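PDB 1OZ9: endoribonuclease YbeY from Aquifex aeolicus, which is probably a single-strand-specific zinc endoribonuclease that acts in 70S ribosome quality control and in maturing the 3' end of 16S rRNA. Local coordinates for residues L101-L105 with E106-K110. Residues are numbered along the deposited sequence; the frame is centred on the assembly and turned at random.
Sequences LGHSL and EEEVK
His103 and Glu108 meet because their torsions turn them together: CG of His103 sits between its own N and C (chi1 55°), and the Glu108 chain leaves trans to N and bends at chi2 (65°). The setting is an N-capped helix start, that of helix 105-120, reached through the short loop after helix 91-101. Gly102, just past the end of helix 91-101, has a positive phi. Ser104 is the N-cap of the second helix. Ser104 OG accepts from Glu107 N at 2.9 Å, and Ser104 O takes Glu108 N at 3.0 Å. The His103 ring folds back over this first turn. His103 NE2 donates to Glu108 OE1 at 2.7 Å; OE1 lies in the ring plane and is met on its anti side. Ring and carboxylate are nearly coplanar, 17° apart. Glu107 CG lies over one face of the His103 ring, 4.0 Å from the centroid, in a CH-pi contact. With an alanine at His103, Glu108 OE1 would probably lose this donor and Glu107 CG its cover. Beyond CG, Glu107 turns away; its OE1 bridges to Lys110 NZ and its OE2 to Arg111. Leu101 CD1 also rests near Glu108 OE1, at 3.8 Å. The buried Glu108 side chain packs on Ala94 and Ala98 of helix 91-101. Helix 105-120 also carries His115 and His119, so the cap begins the helix that carries two of the three predicted zinc ligands. On the next step of that helix, Val109 N bonds to Leu105 O, and Leu105 CD1 touches Val109 CG2 at 3.8 Å.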
ATOM      1  N   LEU A 101     -12.710  -5.598 -12.005  1.00 22.13           N
ATOM      2  CA  LEU A 101     -12.152  -6.913 -11.707  1.00 22.60           C
ATOM      3  C   LEU A 101     -13.136  -7.912 -11.129  1.00 23.02           C
ATOM      4  O   LEU A 101     -12.841  -9.107 -11.037  1.00 23.19           O
ATOM      5  CB  LEU A 101     -10.961  -6.786 -10.784  1.00 22.70           C
ATOM      6  CG  LEU A 101      -9.763  -6.103 -11.428  1.00 23.00           C
ATOM      7  CD1 LEU A 101      -8.738  -5.756 -10.356  1.00 22.81           C
ATOM      8  CD2 LEU A 101      -9.175  -6.999 -12.542  1.00 23.70           C
ATOM      9  N   GLY A 102     -14.297  -7.423 -10.724  1.00 22.70           N
ATOM     10  CA  GLY A 102     -15.309  -8.304 -10.192  1.00 22.54           C
ATOM     11  C   GLY A 102     -15.104  -8.702  -8.742  1.00 21.69           C
ATOM     12  O   GLY A 102     -15.458  -9.817  -8.355  1.00 21.74           O
ATOM     13  N   HIS A 103     -14.519  -7.823  -7.936  1.00 20.82           N
ATOM     14  CA  HIS A 103     -14.445  -8.103  -6.500  1.00 20.35           C
ATOM     15  C   HIS A 103     -14.848  -6.906  -5.641  1.00 19.56           C
ATOM     16  O   HIS A 103     -15.143  -5.852  -6.159  1.00 19.35           O
ATOM     17  CB  HIS A 103     -13.093  -8.697  -6.045  1.00 20.43           C
ATOM     18  CG  HIS A 103     -11.883  -7.892  -6.413  1.00 21.21           C
ATOM     19  ND1 HIS A 103     -10.876  -8.402  -7.205  1.00 21.91           N
ATOM     20  CD2 HIS A 103     -11.479  -6.648  -6.050  1.00 21.75           C
ATOM     21  CE1 HIS A 103      -9.909  -7.509  -7.327  1.00 20.88           C
ATOM     22  NE2 HIS A 103     -10.255  -6.428  -6.648  1.00 20.39           N
ATOM     23  N   SER A 104     -14.846  -7.078  -4.325  1.00 19.03           N
ATOM     24  CA  SER A 104     -15.274  -5.997  -3.439  1.00 18.20           C
ATOM     25  C   SER A 104     -14.264  -4.855  -3.329  1.00 17.35           C
ATOM     26  O   SER A 104     -13.088  -5.010  -3.644  1.00 15.75           O
ATOM     27  CB  SER A 104     -15.606  -6.543  -2.052  1.00 18.68           C
ATOM     28  OG  SER A 104     -14.423  -6.905  -1.357  1.00 16.16           O
ATOM     29  N   LEU A 105     -14.745  -3.697  -2.899  1.00 17.21           N
ATOM     30  CA  LEU A 105     -13.855  -2.574  -2.620  1.00 17.11           C
ATOM     31  C   LEU A 105     -12.846  -2.961  -1.534  1.00 17.39           C
ATOM     32  O   LEU A 105     -11.637  -2.625  -1.612  1.00 15.95           O
ATOM     33  CB  LEU A 105     -14.651  -1.344  -2.186  1.00 16.91           C
ATOM     34  CG  LEU A 105     -13.804  -0.161  -1.689  1.00 16.22           C
ATOM     35  CD1 LEU A 105     -12.925   0.324  -2.798  1.00 15.78           C
ATOM     36  CD2 LEU A 105     -14.724   0.976  -1.235  1.00 17.48           C
ATOM     37  N   GLU A 106     -13.329  -3.679  -0.524  1.00 17.63           N
ATOM     38  CA  GLU A 106     -12.443  -4.094   0.567  1.00 17.77           C
ATOM     39  C   GLU A 106     -11.356  -4.972   0.010  1.00 18.03           C
ATOM     40  O   GLU A 106     -10.201  -4.820   0.375  1.00 17.74           O
ATOM     41  CB  GLU A 106     -13.175  -4.858   1.672  1.00 18.25           C
ATOM     42  CG  GLU A 106     -14.152  -3.987   2.426  1.00 20.15           C
ATOM     43  CD  GLU A 106     -14.659  -4.603   3.723  1.00 23.93           C
ATOM     44  OE1 GLU A 106     -14.152  -5.667   4.155  1.00 23.48           O
ATOM     45  OE2 GLU A 106     -15.587  -4.011   4.309  1.00 21.71           O
ATOM     46  N   GLU A 107     -11.724  -5.889  -0.882  1.00 18.24           N
ATOM     47  CA  GLU A 107     -10.710  -6.756  -1.453  1.00 19.30           C
ATOM     48  C   GLU A 107      -9.688  -5.935  -2.249  1.00 18.22           C
ATOM     49  O   GLU A 107      -8.480  -6.192  -2.157  1.00 18.37           O
ATOM     50  CB  GLU A 107     -11.329  -7.852  -2.319  1.00 19.69           C
ATOM     51  CG  GLU A 107     -10.288  -8.738  -3.002  1.00 23.72           C
ATOM     52  CD  GLU A 107      -9.503  -9.645  -2.045  1.00 29.13           C
ATOM     53  OE1 GLU A 107     -10.042 -10.057  -0.991  1.00 30.51           O
ATOM     54  OE2 GLU A 107      -8.328  -9.963  -2.356  1.00 31.60           O
ATOM     55  N   GLU A 108     -10.151  -4.931  -2.987  1.00 17.72           N
ATOM     56  CA  GLU A 108      -9.237  -4.116  -3.796  1.00 17.36           C
ATOM     57  C   GLU A 108      -8.326  -3.268  -2.903  1.00 17.79           C
ATOM     58  O   GLU A 108      -7.110  -3.130  -3.149  1.00 15.95           O
ATOM     59  CB  GLU A 108     -10.012  -3.246  -4.804  1.00 17.69           C
ATOM     60  CG  GLU A 108      -9.129  -2.384  -5.725  1.00 17.15           C
ATOM     61  CD  GLU A 108      -8.256  -3.206  -6.680  1.00 21.76           C
ATOM     62  OE1 GLU A 108      -8.454  -4.449  -6.795  1.00 18.12           O
ATOM     63  OE2 GLU A 108      -7.365  -2.601  -7.331  1.00 22.14           O
ATOM     64  N   VAL A 109      -8.899  -2.700  -1.849  1.00 16.47           N
ATOM     65  CA  VAL A 109      -8.077  -1.909  -0.954  1.00 16.72           C
ATOM     66  C   VAL A 109      -7.014  -2.755  -0.247  1.00 16.85           C
ATOM     67  O   VAL A 109      -5.872  -2.331  -0.082  1.00 17.39           O
ATOM     68  CB  VAL A 109      -8.955  -1.133   0.037  1.00 17.25           C
ATOM     69  CG1 VAL A 109      -8.081  -0.490   1.129  1.00 17.35           C
ATOM     70  CG2 VAL A 109      -9.750  -0.080  -0.766  1.00 17.23           C
ATOM     71  N   LYS A 110      -7.405  -3.940   0.185  1.00 16.82           N
ATOM     72  CA  LYS A 110      -6.487  -4.876   0.829  1.00 18.03           C
ATOM     73  C   LYS A 110      -5.314  -5.205  -0.111  1.00 18.04           C
ATOM     74  O   LYS A 110      -4.124  -5.171   0.283  1.00 18.87           O
ATOM     75  CB  LYS A 110      -7.217  -6.172   1.209  1.00 17.48           C
ATOM     76  CG  LYS A 110      -6.309  -7.242   1.871  1.00 20.97           C
ATOM     77  CD  LYS A 110      -7.105  -8.496   2.272  1.00 26.49           C
ATOM     78  CE  LYS A 110      -7.488  -9.314   1.067  1.00 30.13           C
ATOM     79  NZ  LYS A 110      -8.341 -10.507   1.408  1.00 32.95           N
TER